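Local coordinates for protein galactonate dehydratase (Zobellia galactanivorans, PDB 5OLC) that belongs to the enolase superfamily, joining a mandelate racemase-type N-terminal domain to a TIM-barrel-like C-terminal domain, at residues L121-V125 with S126-G130; Y57-A60 with A61-S65; V371-M375 with D376-H380. All blocks are in the same frame, centred on the assembly; numbering follows the deposited sequence.

Followed from the N terminus, the three contacts come in series, and none nests in or crosses another. Contact 2 comes first: it turns the chain from strand 51-56, at the edge of the three-stranded antiparallel sheet, into helix 60-70. Contact 1 follows helix 101-120, where a short loop leads into helix 125-128. Contact 3 lies near the C terminus and joins strand 371-373 to helix 375-381. The contacts do not touch. Nearest atoms are about 8 Å apart between contacts 1 and 3, and about 17 Å between contacts 1 and 2. Helix 101-120 borders contacts 1 and 2, while strand 51-56 borders contact 3.

Contact 1: residues L121-V125 with S126-G130; sequences LNLPV and SVLLG
Leu-128 lies on Leu-123, with CD1 of Leu-128 3.9 Å from CB of Leu-123. The contact is a local one between the loop after helix 101-120 and the short helix 125-128. Both helices end in Schellman motifs, with Asn-122 as C-prime residue of the first and Gly-130 at positive phi after the second. Leu-128 uses its other branch for Leu-121: CD2 is 3.8 Å from Leu-121 CD1, and the side chains meet at about a right angle. Val-127 also splits its branches. Its CG1, anti to the backbone N (chi1 163°), is 3.8 Å from Leu-123 CD2. Its CG2 sits 3.9 Å from ring atom CG of Pro-124. Further on, Val-125 CG1 touches Leu-129 CG at 4.0 Å.

Around this shell, Trp-114 of helix 101-120 touches Val-125, Leu-128 and Leu-129, while His-317 ND1 is hydrogen-bonded to Ser-126 N. Leu-121 and Leu-123 pack on Leu-123 and Leu-121 of the second subunit, so the loop also belongs to a subunit interface. A backbone bond spans the same turn: Leu-128 N donates to Pro-124 O at 3.3 Å, tilted 23° from the carbonyl plane.

Contact 2: residues Y57-A60 with A61-S65; sequences YGPA and AVIKS
Pro-59 lays its ring beside Val-62, with ring atom CB 3.5 Å from Val-62 CG2. This is a local contact at the start of helix 60-70, in a strand-turn-helix passage of the N-terminal domain. The CG2 branch of Val-62 points back along the chain, on the side of its own N, and so also lies 3.4 Å from Pro-59 O. The other end of the ring meets Ile-63 at about a right angle, with Pro-59 CD 4.0 Å from Ile-63 CD1. That same methyl reaches back over the Gly-58 backbone, 3.5 Å from Gly-58 C. Ile-63 thus packs back against the loop that leads into its own helix.

Beyond the two segments, Ala-60 and Ile-63 face Cys-40 of strand 36-46, and Lys-64 NZ forms a salt bridge with Asp-68. Pro-59 packs on Tyr-96, and Val-62 on Val-101, of the third subunit.

Two N-H groups grip Pro-59 O. Ile-63 N lies 3.0 Å from it, 16° from the carbonyl plane. Val-62 N comes from above that plane, 38° out of it. One residue on, Lys-64 N bonds to Ala-60 O at 2.9 Å, nearly in line with the C=O bond.

Contact 3: residues V371-M375 with D376-H380; sequences VDVDM and DKLEH
Asp-376, first of 376-380, meets the carboxylate of Asp-374, the N-cap residue of helix 375-381. Asp-374 CG is anti to the backbone N (chi1 -175°), which carries the carboxylate forward to the helix start. Its OD1 takes a weak capping bond from Asp-376 N at 3.3 Å. The two carboxylates come close without bonding, their planes 60° apart. Asp-374 OD1 and Asp-376 OD2 are 4.1 Å apart.

Lys-377 comes next and passes alongside the other oxygen. Its CG lies 3.4 Å from Asp-374 OD2. The lysine chain then kinks at its second and fourth torsions, and NZ returns to the same OD2 at 3.5 Å, a weak salt bridge. Lys-377 also touches Glu-348 of helix 344-349.

Leu-378 turns inward. Its N donates to Asp-374 O at 2.9 Å, in the carbonyl plane. Its CG packs obliquely on Val-373 CG1 at 3.8 Å, joining the helix to strand 371-373. That strand runs antiparallel to strand 350-357, and Val-373 also meets Trp-53 of strand 51-56 and Ile-310 of helix 309-321.

Glu-379 N bonds to Met-375 O at 3.2 Å, from 49° above the carbonyl plane. His-380 N then continues the helix by bonding to Asp-376 O.

Asp-374 thus meets the helix through its carbonyl and, more weakly, through both carboxylate oxygens. Its negative charge probably suits the positive end of the helix dipole, and Lys-377 may offset some of the repulsion from Asp-376.

Contact 1: residues L121-V125 with S126-G130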
ATOM      1  N   LEU A 121       0.917 -48.838  -8.492  1.00 42.11           N
ATOM      2  CA  LEU A 121      -0.536 -48.857  -8.238  1.00 40.69           C
ATOM      3  C   LEU A 121      -1.357 -49.120  -9.509  1.00 47.72           C
ATOM      4  O   LEU A 121      -2.574 -48.974  -9.495  1.00 48.65           O
ATOM      5  CB  LEU A 121      -1.000 -47.553  -7.530  1.00 39.21           C
ATOM      6  CG  LEU A 121      -0.416 -47.250  -6.140  1.00 39.67           C
ATOM      7  CD1 LEU A 121      -0.815 -45.879  -5.685  1.00 38.68           C
ATOM      8  CD2 LEU A 121      -0.851 -48.274  -5.126  1.00 38.27           C
ATOM      9  N   ASN A 122      -0.684 -49.510 -10.597  1.00 46.01           N
ATOM     10  CA  ASN A 122      -1.239 -49.863 -11.915  1.00 46.60           C
ATOM     11  C   ASN A 122      -2.247 -48.856 -12.482  1.00 50.78           C
ATOM     12  O   ASN A 122      -3.289 -49.238 -13.023  1.00 49.41           O
ATOM     13  CB  ASN A 122      -1.815 -51.272 -11.908  1.00 50.66           C
ATOM     14  CG  ASN A 122      -1.515 -51.970 -13.205  1.00 79.89           C
ATOM     15  OD1 ASN A 122      -2.243 -51.822 -14.195  1.00 81.64           O
ATOM     16  ND2 ASN A 122      -0.358 -52.627 -13.274  1.00 65.58           N
ATOM     17  N   LEU A 123      -1.902 -47.565 -12.385  1.00 49.75           N
ATOM     18  CA  LEU A 123      -2.720 -46.447 -12.868  1.00 50.48           C
ATOM     19  C   LEU A 123      -1.872 -45.396 -13.583  1.00 56.71           C
ATOM     20  O   LEU A 123      -0.737 -45.175 -13.150  1.00 55.83           O
ATOM     21  CB  LEU A 123      -3.412 -45.753 -11.680  1.00 50.26           C
ATOM     22  CG  LEU A 123      -4.670 -46.386 -11.121  1.00 54.45           C
ATOM     23  CD1 LEU A 123      -5.073 -45.688  -9.848  1.00 54.85           C
ATOM     24  CD2 LEU A 123      -5.813 -46.336 -12.122  1.00 55.37           C
ATOM     25  N   PRO A 124      -2.395 -44.651 -14.597  1.00 54.86           N
ATOM     26  CA  PRO A 124      -1.588 -43.554 -15.168  1.00 55.85           C
ATOM     27  C   PRO A 124      -1.355 -42.442 -14.122  1.00 61.57           C
ATOM     28  O   PRO A 124      -2.010 -42.441 -13.065  1.00 61.68           O
ATOM     29  CB  PRO A 124      -2.412 -43.081 -16.372  1.00 57.45           C
ATOM     30  CG  PRO A 124      -3.792 -43.475 -16.061  1.00 61.56           C
ATOM     31  CD  PRO A 124      -3.723 -44.727 -15.234  1.00 56.52           C
ATOM     32  N   VAL A 125      -0.393 -41.530 -14.382  1.00 57.79           N
ATOM     33  CA  VAL A 125      -0.049 -40.432 -13.464  1.00 56.99           C
ATOM     34  C   VAL A 125      -1.223 -39.440 -13.306  1.00 60.77           C
ATOM     35  O   VAL A 125      -1.490 -39.013 -12.177  1.00 62.11           O
ATOM     36  CB  VAL A 125       1.291 -39.734 -13.837  1.00 60.48           C
ATOM     37  CG1 VAL A 125       1.592 -38.555 -12.914  1.00 59.63           C
ATOM     38  CG2 VAL A 125       2.450 -40.730 -13.812  1.00 60.56           C
ATOM     39  N   SER A 126      -1.934 -39.089 -14.418  1.00 54.48           N
ATOM     40  CA  SER A 126      -3.061 -38.142 -14.376  1.00 52.76           C
ATOM     41  C   SER A 126      -4.148 -38.568 -13.403  1.00 57.18           C
ATOM     42  O   SER A 126      -4.600 -37.749 -12.602  1.00 58.75           O
ATOM     43  CB  SER A 126      -3.629 -37.854 -15.766  1.00 54.41           C
ATOM     44  OG  SER A 126      -3.516 -38.908 -16.709  1.00 58.97           O
ATOM     45  N   VAL A 127      -4.518 -39.859 -13.420  1.00 52.01           N
ATOM     46  CA  VAL A 127      -5.514 -40.428 -12.512  1.00 50.99           C
ATOM     47  C   VAL A 127      -4.977 -40.388 -11.071  1.00 54.60           C
ATOM     48  O   VAL A 127      -5.730 -40.118 -10.124  1.00 54.90           O
ATOM     49  CB  VAL A 127      -5.915 -41.848 -12.989  1.00 53.90           C
ATOM     50  CG1 VAL A 127      -6.613 -42.661 -11.892  1.00 53.00           C
ATOM     51  CG2 VAL A 127      -6.787 -41.758 -14.236  1.00 53.82           C
ATOM     52  N   LEU A 128      -3.666 -40.604 -10.926  1.00 49.17           N
ATOM     53  CA  LEU A 128      -3.003 -40.594  -9.626  1.00 48.50           C
ATOM     54  C   LEU A 128      -2.723 -39.178  -9.073  1.00 50.37           C
ATOM     55  O   LEU A 128      -2.361 -39.050  -7.887  1.00 49.96           O
ATOM     56  CB  LEU A 128      -1.727 -41.443  -9.675  1.00 48.15           C
ATOM     57  CG  LEU A 128      -1.919 -42.900  -9.351  1.00 51.64           C
ATOM     58  CD1 LEU A 128      -0.714 -43.668  -9.704  1.00 51.68           C
ATOM     59  CD2 LEU A 128      -2.203 -43.083  -7.891  1.00 53.95           C
ATOM     60  N   LEU A 129      -2.883 -38.131  -9.933  1.00 44.08           N
ATOM     61  CA  LEU A 129      -2.724 -36.715  -9.549  1.00 42.78           C
ATOM     62  C   LEU A 129      -4.093 -36.191  -9.040  1.00 49.49           C
ATOM     63  O   LEU A 129      -4.182 -35.105  -8.455  1.00 48.28           O
ATOM     64  CB  LEU A 129      -2.223 -35.825 -10.724  1.00 41.32           C
ATOM     65  CG  LEU A 129      -0.740 -35.834 -11.135  1.00 43.29           C
ATOM     66  CD1 LEU A 129      -0.546 -35.117 -12.479  1.00 41.79           C
ATOM     67  CD2 LEU A 129       0.167 -35.223 -10.061  1.00 41.90           C
ATOM     68  N   GLY A 130      -5.148 -36.966  -9.305  1.00 48.34           N
ATOM     69  CA  GLY A 130      -6.506 -36.623  -8.899  1.00 48.14           C
ATOM     70  C   GLY A 130      -7.594 -37.007  -9.880  1.00 50.48           C
ATOM     71  O   GLY A 130      -8.749 -37.165  -9.475  1.00 50.59           O
TER

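Contact 2: residues Y57-A60 with A61-S65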
ATOM      1  N   TYR A  57      15.674 -30.497 -16.143  1.00 57.16           N
ATOM      2  CA  TYR A  57      15.844 -29.482 -17.187  1.00 59.52           C
ATOM      3  C   TYR A  57      16.923 -28.474 -16.815  1.00 66.59           C
ATOM      4  O   TYR A  57      16.855 -27.874 -15.734  1.00 68.17           O
ATOM      5  CB  TYR A  57      14.515 -28.786 -17.535  1.00 62.03           C
ATOM      6  CG  TYR A  57      14.635 -27.714 -18.598  1.00 66.73           C
ATOM      7  CD1 TYR A  57      14.566 -28.034 -19.952  1.00 69.06           C
ATOM      8  CD2 TYR A  57      14.770 -26.370 -18.251  1.00 68.84           C
ATOM      9  CE1 TYR A  57      14.652 -27.043 -20.937  1.00 71.10           C
ATOM     10  CE2 TYR A  57      14.864 -25.371 -19.227  1.00 70.30           C
ATOM     11  CZ  TYR A  57      14.805 -25.712 -20.569  1.00 76.72           C
ATOM     12  OH  TYR A  57      14.893 -24.726 -21.525  1.00 73.80           O
ATOM     13  N   GLY A  58      17.892 -28.299 -17.719  1.00 62.89           N
ATOM     14  CA  GLY A  58      19.015 -27.383 -17.555  1.00 62.89           C
ATOM     15  C   GLY A  58      20.348 -27.959 -17.991  1.00 67.10           C
ATOM     16  O   GLY A  58      20.378 -28.755 -18.934  1.00 68.54           O
ATOM     17  N   PRO A  59      21.481 -27.596 -17.329  1.00 61.37           N
ATOM     18  CA  PRO A  59      22.790 -28.144 -17.747  1.00 59.70           C
ATOM     19  C   PRO A  59      23.029 -29.579 -17.248  1.00 58.48           C
ATOM     20  O   PRO A  59      23.329 -29.828 -16.067  1.00 57.68           O
ATOM     21  CB  PRO A  59      23.800 -27.115 -17.206  1.00 61.45           C
ATOM     22  CG  PRO A  59      22.990 -26.087 -16.443  1.00 65.91           C
ATOM     23  CD  PRO A  59      21.645 -26.674 -16.190  1.00 62.03           C
ATOM     24  N   ALA A  60      22.870 -30.523 -18.176  1.00 50.98           N
ATOM     25  CA  ALA A  60      22.963 -31.961 -17.964  1.00 49.57           C
ATOM     26  C   ALA A  60      23.955 -32.410 -16.870  1.00 55.14           C
ATOM     27  O   ALA A  60      23.520 -32.885 -15.821  1.00 56.29           O
ATOM     28  CB  ALA A  60      23.262 -32.662 -19.272  1.00 49.51           C
ATOM     29  N   ALA A  61      25.263 -32.232 -17.090  1.00 51.30           N
ATOM     30  CA  ALA A  61      26.321 -32.680 -16.183  1.00 50.56           C
ATOM     31  C   ALA A  61      26.266 -32.079 -14.762  1.00 54.71           C
ATOM     32  O   ALA A  61      26.774 -32.690 -13.814  1.00 52.03           O
ATOM     33  CB  ALA A  61      27.664 -32.426 -16.820  1.00 51.23           C
ATOM     34  N   VAL A  62      25.625 -30.896 -14.624  1.00 53.44           N
ATOM     35  CA  VAL A  62      25.448 -30.205 -13.343  1.00 53.66           C
ATOM     36  C   VAL A  62      24.276 -30.825 -12.611  1.00 57.54           C
ATOM     37  O   VAL A  62      24.326 -30.966 -11.380  1.00 57.11           O
ATOM     38  CB  VAL A  62      25.272 -28.676 -13.483  1.00 57.80           C
ATOM     39  CG1 VAL A  62      25.795 -27.963 -12.240  1.00 57.82           C
ATOM     40  CG2 VAL A  62      25.972 -28.153 -14.729  1.00 57.66           C
ATOM     41  N   ILE A  63      23.220 -31.199 -13.374  1.00 53.63           N
ATOM     42  CA  ILE A  63      22.024 -31.853 -12.832  1.00 53.88           C
ATOM     43  C   ILE A  63      22.388 -33.278 -12.365  1.00 56.61           C
ATOM     44  O   ILE A  63      21.934 -33.730 -11.308  1.00 56.60           O
ATOM     45  CB  ILE A  63      20.842 -31.804 -13.865  1.00 57.19           C
ATOM     46  CG1 ILE A  63      20.249 -30.375 -13.956  1.00 57.35           C
ATOM     47  CG2 ILE A  63      19.729 -32.829 -13.552  1.00 57.62           C
ATOM     48  CD1 ILE A  63      19.719 -30.040 -15.267  1.00 61.57           C
ATOM     49  N   LYS A  64      23.242 -33.945 -13.155  1.00 51.42           N
ATOM     50  CA  LYS A  64      23.701 -35.294 -12.928  1.00 51.21           C
ATOM     51  C   LYS A  64      24.455 -35.407 -11.600  1.00 56.21           C
ATOM     52  O   LYS A  64      24.340 -36.415 -10.909  1.00 57.45           O
ATOM     53  CB  LYS A  64      24.581 -35.713 -14.098  1.00 54.20           C
ATOM     54  CG  LYS A  64      24.672 -37.224 -14.298  1.00 66.51           C
ATOM     55  CD  LYS A  64      26.095 -37.727 -14.164  1.00 63.42           C
ATOM     56  CE  LYS A  64      26.336 -38.426 -12.850  1.00 58.38           C
ATOM     57  NZ  LYS A  64      27.778 -38.752 -12.660  1.00 61.81           N
ATOM     58  N   SER A  65      25.203 -34.370 -11.229  1.00 51.22           N
ATOM     59  CA  SER A  65      25.942 -34.366  -9.970  1.00 49.91           C
ATOM     60  C   SER A  65      24.987 -34.095  -8.824  1.00 52.24           C
ATOM     61  O   SER A  65      25.234 -34.546  -7.699  1.00 50.71           O
ATOM     62  CB  SER A  65      27.040 -33.309 -10.005  1.00 51.90           C
ATOM     63  OG  SER A  65      27.938 -33.607 -11.057  1.00 57.57           O
TER

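Contact 3: residues V371-M375 with D376-H380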
ATOM      1  N   VAL A 371       6.170 -44.302 -20.533  1.00 62.99           N
ATOM      2  CA  VAL A 371       7.455 -44.172 -21.221  1.00 62.67           C
ATOM      3  C   VAL A 371       8.506 -45.177 -20.786  1.00 68.63           C
ATOM      4  O   VAL A 371       8.584 -45.571 -19.607  1.00 67.84           O
ATOM      5  CB  VAL A 371       8.073 -42.752 -21.187  1.00 65.00           C
ATOM      6  CG1 VAL A 371       7.446 -41.852 -22.235  1.00 64.86           C
ATOM      7  CG2 VAL A 371       8.058 -42.138 -19.788  1.00 64.03           C
ATOM      8  N   ASP A 372       9.380 -45.498 -21.766  1.00 65.80           N
ATOM      9  CA  ASP A 372      10.545 -46.349 -21.625  1.00 65.55           C
ATOM     10  C   ASP A 372      11.754 -45.764 -22.355  1.00 69.79           C
ATOM     11  O   ASP A 372      11.607 -44.846 -23.171  1.00 68.81           O
ATOM     12  CB  ASP A 372      10.248 -47.785 -22.075  1.00 67.11           C
ATOM     13  CG  ASP A 372      10.482 -48.791 -20.966  1.00 77.69           C
ATOM     14  OD1 ASP A 372      11.439 -48.593 -20.171  1.00 76.71           O
ATOM     15  OD2 ASP A 372       9.708 -49.775 -20.886  1.00 85.41           O
ATOM     16  N   VAL A 373      12.951 -46.279 -22.020  1.00 66.62           N
ATOM     17  CA  VAL A 373      14.216 -45.874 -22.624  1.00 66.56           C
ATOM     18  C   VAL A 373      14.852 -47.081 -23.357  1.00 73.12           C
ATOM     19  O   VAL A 373      15.033 -48.140 -22.744  1.00 73.65           O
ATOM     20  CB  VAL A 373      15.167 -45.237 -21.569  1.00 69.01           C
ATOM     21  CG1 VAL A 373      16.614 -45.153 -22.068  1.00 68.37           C
ATOM     22  CG2 VAL A 373      14.658 -43.868 -21.116  1.00 68.62           C
ATOM     23  N   ASP A 374      15.171 -46.913 -24.669  1.00 69.62           N
ATOM     24  CA  ASP A 374      15.857 -47.915 -25.492  1.00 69.57           C
ATOM     25  C   ASP A 374      17.290 -47.917 -24.954  1.00 74.77           C
ATOM     26  O   ASP A 374      18.036 -46.960 -25.186  1.00 75.80           O
ATOM     27  CB  ASP A 374      15.819 -47.509 -26.990  1.00 71.00           C
ATOM     28  CG  ASP A 374      16.381 -48.509 -27.996  1.00 76.65           C
ATOM     29  OD1 ASP A 374      17.174 -49.385 -27.590  1.00 76.39           O
ATOM     30  OD2 ASP A 374      16.056 -48.388 -29.199  1.00 80.16           O
ATOM     31  N   MET A 375      17.648 -48.958 -24.179  1.00 70.39           N
ATOM     32  CA  MET A 375      18.941 -49.065 -23.495  1.00 69.96           C
ATOM     33  C   MET A 375      20.163 -49.172 -24.435  1.00 72.31           C
ATOM     34  O   MET A 375      21.290 -48.914 -23.992  1.00 69.32           O
ATOM     35  CB  MET A 375      18.918 -50.199 -22.463  1.00 72.35           C
ATOM     36  CG  MET A 375      17.873 -49.994 -21.370  1.00 75.99           C
ATOM     37  SD  MET A 375      18.002 -48.430 -20.470  1.00 80.50           S
ATOM     38  CE  MET A 375      18.883 -48.963 -18.993  1.00 77.24           C
ATOM     39  N   ASP A 376      19.929 -49.490 -25.730  1.00 70.16           N
ATOM     40  CA  ASP A 376      20.975 -49.555 -26.750  1.00 70.43           C
ATOM     41  C   ASP A 376      21.261 -48.147 -27.261  1.00 73.54           C
ATOM     42  O   ASP A 376      22.430 -47.765 -27.377  1.00 73.25           O
ATOM     43  CB  ASP A 376      20.582 -50.504 -27.893  1.00 73.03           C
ATOM     44  CG  ASP A 376      20.436 -51.966 -27.489  1.00 87.27           C
ATOM     45  OD1 ASP A 376      21.179 -52.414 -26.576  1.00 88.46           O
ATOM     46  OD2 ASP A 376      19.620 -52.671 -28.116  1.00 94.58           O
ATOM     47  N   LYS A 377      20.192 -47.350 -27.504  1.00 69.86           N
ATOM     48  CA  LYS A 377      20.307 -45.944 -27.936  1.00 69.26           C
ATOM     49  C   LYS A 377      20.759 -45.048 -26.774  1.00 72.13           C
ATOM     50  O   LYS A 377      21.317 -43.978 -27.003  1.00 71.21           O
ATOM     51  CB  LYS A 377      19.011 -45.444 -28.572  1.00 71.46           C
ATOM     52  CG  LYS A 377      18.602 -46.275 -29.773  1.00 86.51           C
ATOM     53  CD  LYS A 377      18.631 -45.474 -31.056  1.00 99.93           C
ATOM     54  CE  LYS A 377      17.745 -46.077 -32.127  1.00111.71           C
ATOM     55  NZ  LYS A 377      16.298 -46.055 -31.756  1.00118.83           N
ATOM     56  N   LEU A 378      20.560 -45.526 -25.530  1.00 68.78           N
ATOM     57  CA  LEU A 378      21.004 -44.893 -24.288  1.00 68.71           C
ATOM     58  C   LEU A 378      22.519 -45.053 -24.226  1.00 75.85           C
ATOM     59  O   LEU A 378      23.211 -44.040 -24.126  1.00 76.92           O
ATOM     60  CB  LEU A 378      20.317 -45.551 -23.063  1.00 68.39           C
ATOM     61  CG  LEU A 378      20.419 -44.937 -21.643  1.00 72.16           C
ATOM     62  CD1 LEU A 378      21.692 -45.328 -20.922  1.00 71.94           C
ATOM     63  CD2 LEU A 378      20.154 -43.464 -21.614  1.00 73.58           C
ATOM     64  N   GLU A 379      23.043 -46.311 -24.338  1.00 73.79           N
ATOM     65  CA  GLU A 379      24.494 -46.608 -24.332  1.00 73.64           C
ATOM     66  C   GLU A 379      25.238 -45.911 -25.464  1.00 74.91           C
ATOM     67  O   GLU A 379      26.377 -45.484 -25.274  1.00 74.01           O
ATOM     68  CB  GLU A 379      24.772 -48.120 -24.375  1.00 75.35           C
ATOM     69  CG  GLU A 379      24.641 -48.814 -23.023  1.00 90.31           C
ATOM     70  CD  GLU A 379      25.690 -48.501 -21.973  1.00117.89           C
ATOM     71  OE1 GLU A 379      25.313 -48.373 -20.782  1.00108.60           O
ATOM     72  OE2 GLU A 379      26.887 -48.410 -22.335  1.00114.65           O
ATOM     73  N   HIS A 380      24.575 -45.777 -26.631  1.00 69.84           N
ATOM     74  CA  HIS A 380      25.143 -45.122 -27.799  1.00 68.99           C
ATOM     75  C   HIS A 380      25.319 -43.630 -27.628  1.00 71.10           C
ATOM     76  O   HIS A 380      26.383 -43.118 -27.963  1.00 72.25           O
ATOM     77  CB  HIS A 380      24.336 -45.420 -29.075  1.00 69.99           C
ATOM     78  CG  HIS A 380      24.887 -44.716 -30.279  1.00 73.65           C
ATOM     79  ND1 HIS A 380      24.207 -43.673 -30.876  1.00 75.54           N
ATOM     80  CD2 HIS A 380      26.084 -44.866 -30.895  1.00 75.60           C
ATOM     81  CE1 HIS A 380      24.980 -43.261 -31.867  1.00 75.04           C
ATOM     82  NE2 HIS A 380      26.124 -43.941 -31.910  1.00 75.48           N
TER